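Local coordinates for protein ADP-dependent (S)-NAD(P)H-hydrate dehydratase (Streptococcus mutans, PDB 3BGK) that probably repairs damaged NADH and NADPH by dehydrating the S-form of their hydrates, using ADP, which is converted to AMP and phosphate, at residues Met35-Asp38 against Asp39-Lys43; Val129-Gly132 against Pro133-Glu137. One frame throughout, in Å; residues are numbered along the deposited sequence.

Interaction 1: Met35-Asp38 against Asp39-Lys43. With K (potassium ion), chain C.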
HETATM    1  N   MSE A  35      15.997 -16.801 -35.383  1.00 32.24           N
HETATM    2  CA  MSE A  35      14.525 -16.529 -35.498  1.00 32.45           C
HETATM    3  C   MSE A  35      14.019 -15.420 -34.570  1.00 31.49           C
HETATM    4  O   MSE A  35      14.609 -15.141 -33.522  1.00 31.33           O
HETATM    5  CB  MSE A  35      13.699 -17.806 -35.289  1.00 33.06           C
HETATM    6  CG  MSE A  35      14.065 -18.615 -34.044  1.00 36.00           C
HETATM    7 SE   MSE A  35      12.540 -19.517 -33.228  0.70 43.07          SE
HETATM    8  CE  MSE A  35      11.748 -20.326 -34.835  1.00 41.51           C
ATOM      9  N   ILE A  36      12.913 -14.802 -34.973  1.00 30.47           N
ATOM     10  CA  ILE A  36      12.342 -13.659 -34.266  1.00 29.59           C
ATOM     11  C   ILE A  36      11.108 -14.053 -33.444  1.00 28.91           C
ATOM     12  O   ILE A  36      10.190 -14.706 -33.947  1.00 28.98           O
ATOM     13  CB  ILE A  36      12.019 -12.488 -35.242  1.00 29.52           C
ATOM     14  CG1 ILE A  36      11.211 -11.391 -34.531  1.00 29.65           C
ATOM     15  CG2 ILE A  36      11.325 -13.009 -36.515  1.00 29.88           C
ATOM     16  CD1 ILE A  36      10.623 -10.319 -35.443  1.00 30.41           C
ATOM     17  N   ILE A  37      11.105 -13.656 -32.175  1.00 27.89           N
ATOM     18  CA  ILE A  37       9.986 -13.916 -31.283  1.00 26.76           C
ATOM     19  C   ILE A  37       9.000 -12.768 -31.425  1.00 26.37           C
ATOM     20  O   ILE A  37       9.324 -11.616 -31.125  1.00 26.34           O
ATOM     21  CB  ILE A  37      10.443 -14.061 -29.800  1.00 26.65           C
ATOM     22  CG1 ILE A  37      11.695 -14.947 -29.674  1.00 26.01           C
ATOM     23  CG2 ILE A  37       9.300 -14.562 -28.920  1.00 26.24           C
ATOM     24  CD1 ILE A  37      11.559 -16.382 -30.210  1.00 25.14           C
ATOM     25  N   ASP A  38       7.801 -13.089 -31.900  1.00 25.74           N
ATOM     26  CA  ASP A  38       6.756 -12.087 -32.092  1.00 25.20           C
ATOM     27  C   ASP A  38       5.453 -12.467 -31.390  1.00 24.79           C
ATOM     28  O   ASP A  38       5.434 -13.370 -30.551  1.00 24.63           O
ATOM     29  CB  ASP A  38       6.529 -11.806 -33.587  1.00 25.28           C
ATOM     30  CG  ASP A  38       6.163 -13.053 -34.382  1.00 25.39           C
ATOM     31  OD1 ASP A  38       5.781 -12.898 -35.563  1.00 26.61           O
ATOM     32  OD2 ASP A  38       6.261 -14.180 -33.848  1.00 24.89           O
ATOM     33  N   ASP A  39       4.374 -11.772 -31.734  1.00 24.25           N
ATOM     34  CA  ASP A  39       3.091 -11.979 -31.090  1.00 24.06           C
ATOM     35  C   ASP A  39       2.441 -13.298 -31.489  1.00 23.87           C
ATOM     36  O   ASP A  39       1.764 -13.923 -30.677  1.00 23.59           O
ATOM     37  CB  ASP A  39       2.144 -10.795 -31.343  1.00 24.24           C
ATOM     38  CG  ASP A  39       1.880 -10.538 -32.826  1.00 24.83           C
ATOM     39  OD1 ASP A  39       2.662 -10.995 -33.694  1.00 25.78           O
ATOM     40  OD2 ASP A  39       0.878  -9.856 -33.122  1.00 25.26           O
ATOM     41  N   LEU A  40       2.665 -13.718 -32.734  1.00 23.69           N
ATOM     42  CA  LEU A  40       2.097 -14.963 -33.248  1.00 23.39           C
ATOM     43  C   LEU A  40       2.618 -16.169 -32.469  1.00 23.13           C
ATOM     44  O   LEU A  40       1.873 -17.120 -32.214  1.00 23.45           O
ATOM     45  CB  LEU A  40       2.379 -15.124 -34.748  1.00 23.51           C
ATOM     46  CG  LEU A  40       2.050 -13.941 -35.677  1.00 23.83           C
ATOM     47  CD1 LEU A  40       2.487 -14.221 -37.115  1.00 23.98           C
ATOM     48  CD2 LEU A  40       0.576 -13.549 -35.627  1.00 24.04           C
ATOM     49  N   LEU A  41       3.889 -16.127 -32.087  1.00 22.50           N
ATOM     50  CA  LEU A  41       4.451 -17.158 -31.233  1.00 21.98           C
ATOM     51  C   LEU A  41       3.792 -17.083 -29.857  1.00 21.79           C
ATOM     52  O   LEU A  41       3.384 -18.102 -29.301  1.00 21.70           O
ATOM     53  CB  LEU A  41       5.974 -17.011 -31.126  1.00 21.89           C
ATOM     54  CG  LEU A  41       6.828 -18.108 -30.458  1.00 21.72           C
ATOM     55  CD1 LEU A  41       6.848 -17.979 -28.938  1.00 21.54           C
ATOM     56  CD2 LEU A  41       6.415 -19.514 -30.871  1.00 21.74           C
ATOM     57  N   THR A  42       3.684 -15.866 -29.326  1.00 21.53           N
ATOM     58  CA  THR A  42       3.103 -15.622 -28.007  1.00 21.05           C
ATOM     59  C   THR A  42       1.626 -16.023 -27.969  1.00 21.15           C
ATOM     60  O   THR A  42       1.168 -16.623 -26.993  1.00 21.19           O
ATOM     61  CB  THR A  42       3.313 -14.152 -27.592  1.00 21.01           C
ATOM     62  OG1 THR A  42       4.716 -13.868 -27.611  1.00 20.91           O
ATOM     63  CG2 THR A  42       2.771 -13.878 -26.197  1.00 20.49           C
ATOM     64  N   LYS A  43       0.897 -15.711 -29.041  1.00 21.16           N
ATOM     65  CA  LYS A  43      -0.474 -16.179 -29.218  1.00 21.20           C
ATOM     66  C   LYS A  43      -0.552 -17.699 -29.330  1.00 21.17           C
ATOM     67  O   LYS A  43      -1.588 -18.288 -29.005  1.00 21.33           O
ATOM     68  CB  LYS A  43      -1.134 -15.553 -30.448  1.00 21.26           C
ATOM     69  CG  LYS A  43      -1.492 -14.085 -30.309  1.00 22.03           C
ATOM     70  CD  LYS A  43      -2.218 -13.592 -31.554  1.00 23.56           C
ATOM     71  CE  LYS A  43      -1.752 -12.202 -31.980  1.00 24.66           C
ATOM     72  NZ  LYS A  43      -2.059 -11.133 -30.984  1.00 25.93           N
TER
HETATM   73  K     K C 279      -4.171 -18.296 -28.298  1.00 41.57           K
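At the N-terminal end of the short helix 39-45, D38 stands at the N-cap position and hands its carbonyl to T42, in the first helical turn. D38 O takes two bonds from that one residue: the amide T42 N reaches it at 3.3 Å, with an N-H...O angle of 159°, and the hydroxyl T42 OG1 at 3.1 Å. The two donors approach from opposite faces of the carbonyl plane. The hydroxyl can do so because OG1 lies beside its own backbone N, opposite the carbonyl carbon (chi1 -57°), and so turns back along the helix toward D38.

The D38 side chain slants across that of L40, bringing OD1 within 3.9 Å of L40 CD1. The other oxygen, OD2, lies 3.9 Å from L41 CB. This is a strand-to-helix junction: the weakly bonded strand 36-37 is an outermost strand within the chain, M35 bonds through its backbone to I234 and H236, and I37 to H236, and the chain coils directly afterwards. Across the cap, I37 CG2, just before it, meets L41 CD1 at 4.2 Å, an apolar contact bordered by helix 268-287, where I37 also packs on A273 and F277. The next backbone bond of the helix runs from K43 N to D39 O, while the carbonyl K43 O binds a potassium ion at 2.7 Å, a site shared with the carbonyl of I46.

Interaction 2: Val129-Gly132 against Pro133-Glu137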
ATOM      1  N   VAL A 129      11.294 -23.293  -9.313  1.00 14.89           N
ATOM      2  CA  VAL A 129      12.033 -22.549  -8.298  1.00 15.08           C
ATOM      3  C   VAL A 129      12.821 -21.416  -8.949  1.00 15.56           C
ATOM      4  O   VAL A 129      13.731 -21.652  -9.752  1.00 15.54           O
ATOM      5  CB  VAL A 129      12.950 -23.462  -7.435  1.00 15.09           C
ATOM      6  CG1 VAL A 129      13.788 -22.632  -6.449  1.00 14.46           C
ATOM      7  CG2 VAL A 129      12.118 -24.497  -6.679  1.00 14.44           C
ATOM      8  N   LEU A 130      12.437 -20.183  -8.623  1.00 15.96           N
ATOM      9  CA  LEU A 130      13.142 -19.009  -9.109  1.00 16.43           C
ATOM     10  C   LEU A 130      14.026 -18.461  -8.001  1.00 17.05           C
ATOM     11  O   LEU A 130      13.550 -17.850  -7.045  1.00 17.22           O
ATOM     12  CB  LEU A 130      12.172 -17.935  -9.628  1.00 15.93           C
ATOM     13  CG  LEU A 130      12.693 -16.511  -9.885  1.00 15.32           C
ATOM     14  CD1 LEU A 130      13.944 -16.467 -10.780  1.00 14.43           C
ATOM     15  CD2 LEU A 130      11.595 -15.646 -10.470  1.00 15.10           C
HETATM   16  N   MSE A 131      15.323 -18.678  -8.142  1.00 17.86           N
HETATM   17  CA  MSE A 131      16.264 -18.209  -7.151  1.00 18.88           C
HETATM   18  C   MSE A 131      17.148 -17.125  -7.747  1.00 19.21           C
HETATM   19  O   MSE A 131      17.643 -17.268  -8.857  1.00 19.26           O
HETATM   20  CB  MSE A 131      17.092 -19.382  -6.654  1.00 18.93           C
HETATM   21  CG  MSE A 131      18.047 -19.057  -5.531  1.00 21.00           C
HETATM   22 SE   MSE A 131      19.169 -20.596  -5.115  1.00 25.10          SE
HETATM   23  CE  MSE A 131      19.645 -21.160  -6.921  1.00 21.54           C
ATOM     24  N   GLY A 132      17.319 -16.025  -7.020  1.00 20.13           N
ATOM     25  CA  GLY A 132      18.323 -15.040  -7.396  1.00 21.10           C
ATOM     26  C   GLY A 132      17.999 -13.561  -7.308  1.00 21.77           C
ATOM     27  O   GLY A 132      18.884 -12.771  -6.967  1.00 21.91           O
ATOM     28  N   PRO A 133      16.754 -13.161  -7.641  1.00 22.35           N
ATOM     29  CA  PRO A 133      16.492 -11.717  -7.628  1.00 22.77           C
ATOM     30  C   PRO A 133      16.600 -11.137  -6.218  1.00 23.15           C
ATOM     31  O   PRO A 133      15.792 -11.452  -5.345  1.00 23.11           O
ATOM     32  CB  PRO A 133      15.064 -11.595  -8.191  1.00 22.86           C
ATOM     33  CG  PRO A 133      14.452 -12.939  -8.045  1.00 22.48           C
ATOM     34  CD  PRO A 133      15.567 -13.946  -8.039  1.00 22.43           C
ATOM     35  N   GLY A 134      17.625 -10.320  -6.003  1.00 23.78           N
ATOM     36  CA  GLY A 134      17.882  -9.726  -4.696  1.00 24.49           C
ATOM     37  C   GLY A 134      18.456 -10.677  -3.658  1.00 25.06           C
ATOM     38  O   GLY A 134      18.479 -10.355  -2.467  1.00 25.22           O
ATOM     39  N   LEU A 135      18.924 -11.842  -4.103  1.00 25.54           N
ATOM     40  CA  LEU A 135      19.502 -12.849  -3.209  1.00 26.14           C
ATOM     41  C   LEU A 135      20.751 -12.331  -2.484  1.00 26.74           C
ATOM     42  O   LEU A 135      21.017 -12.716  -1.345  1.00 26.63           O
ATOM     43  CB  LEU A 135      19.837 -14.130  -3.992  1.00 26.00           C
ATOM     44  CG  LEU A 135      20.303 -15.402  -3.259  1.00 25.24           C
ATOM     45  CD1 LEU A 135      19.241 -15.922  -2.294  1.00 24.94           C
ATOM     46  CD2 LEU A 135      20.684 -16.487  -4.248  1.00 24.05           C
ATOM     47  N   ALA A 136      21.494 -11.452  -3.157  1.00 27.59           N
ATOM     48  CA  ALA A 136      22.814 -10.990  -2.707  1.00 28.39           C
ATOM     49  C   ALA A 136      23.834 -12.138  -2.674  1.00 28.95           C
ATOM     50  O   ALA A 136      23.581 -13.219  -3.223  1.00 28.88           O
ATOM     51  CB  ALA A 136      22.731 -10.258  -1.354  1.00 28.31           C
ATOM     52  N   GLU A 137      24.984 -11.894  -2.048  1.00 29.63           N
ATOM     53  CA  GLU A 137      26.107 -12.830  -2.120  1.00 30.39           C
ATOM     54  C   GLU A 137      26.742 -13.148  -0.769  1.00 30.53           C
ATOM     55  O   GLU A 137      27.748 -13.858  -0.711  1.00 30.59           O
ATOM     56  CB  GLU A 137      27.162 -12.324  -3.117  1.00 30.48           C
ATOM     57  CG  GLU A 137      26.740 -12.502  -4.571  1.00 31.87           C
ATOM     58  CD  GLU A 137      27.689 -11.860  -5.564  1.00 33.45           C
ATOM     59  OE1 GLU A 137      28.887 -12.227  -5.584  1.00 33.77           O
ATOM     60  OE2 GLU A 137      27.224 -10.998  -6.342  1.00 34.22           O
TER
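G132 and L135 are joined by the one hydrogen bond across this corner, a type II beta turn running from G132 to L135. L135 N donates to G132 O over 3.0 Å and nearly straight at the hydrogen (170°), yet it comes in well above the carbonyl plane, 61° out of it. P133 and G134 fill the two central positions of the turn, and the positive phi of G134 (74°) is what a type II turn asks of its third residue. G132 itself has a large positive phi, a conformation open mainly to glycine.

The apolar contacts fall on two different strand side chains. M131, a selenomethionine, sends its CG across to L135 CD2 at 3.9 Å; its chain is extended at first and bends only at the last torsion, toward CE. L135 places CG anti to its backbone N, which carries the leucine branch back over the strand end, while its CB lies 3.4 Å from G132 O. On the strand residue before M131, L130 CD1 meets the pyrrolidine ring of P133 at CD, 4.1 Å away.

G134 is a predicted substrate-binding residue, and P133 lies near D251, another. The turn closes strand 128-131, with L130 and P133 lying against strand 157-161, M131 against helix 139-151, and L135 packed between helices 139-151 and 163-170.

Interaction 1 precedes interaction 2 along the chain, and the two lie on opposite sides of the chain's centre, with centres about 29 Å apart and nearest atoms about 18 Å apart. Both lie on the same mixed sheet of the alpha/beta sandwich: 36-37 is an outermost strand within the chain, whereas 128-131 is an inner one, flanked by 157-161 and 60-64. Interaction 1 is therefore a peripheral junction next to helix 268-287, carrying one ligand of a potassium site, while interaction 2 is a buried exit from the sheet. There the turn holds a predicted substrate-binding residue, consistent with a place at the active site.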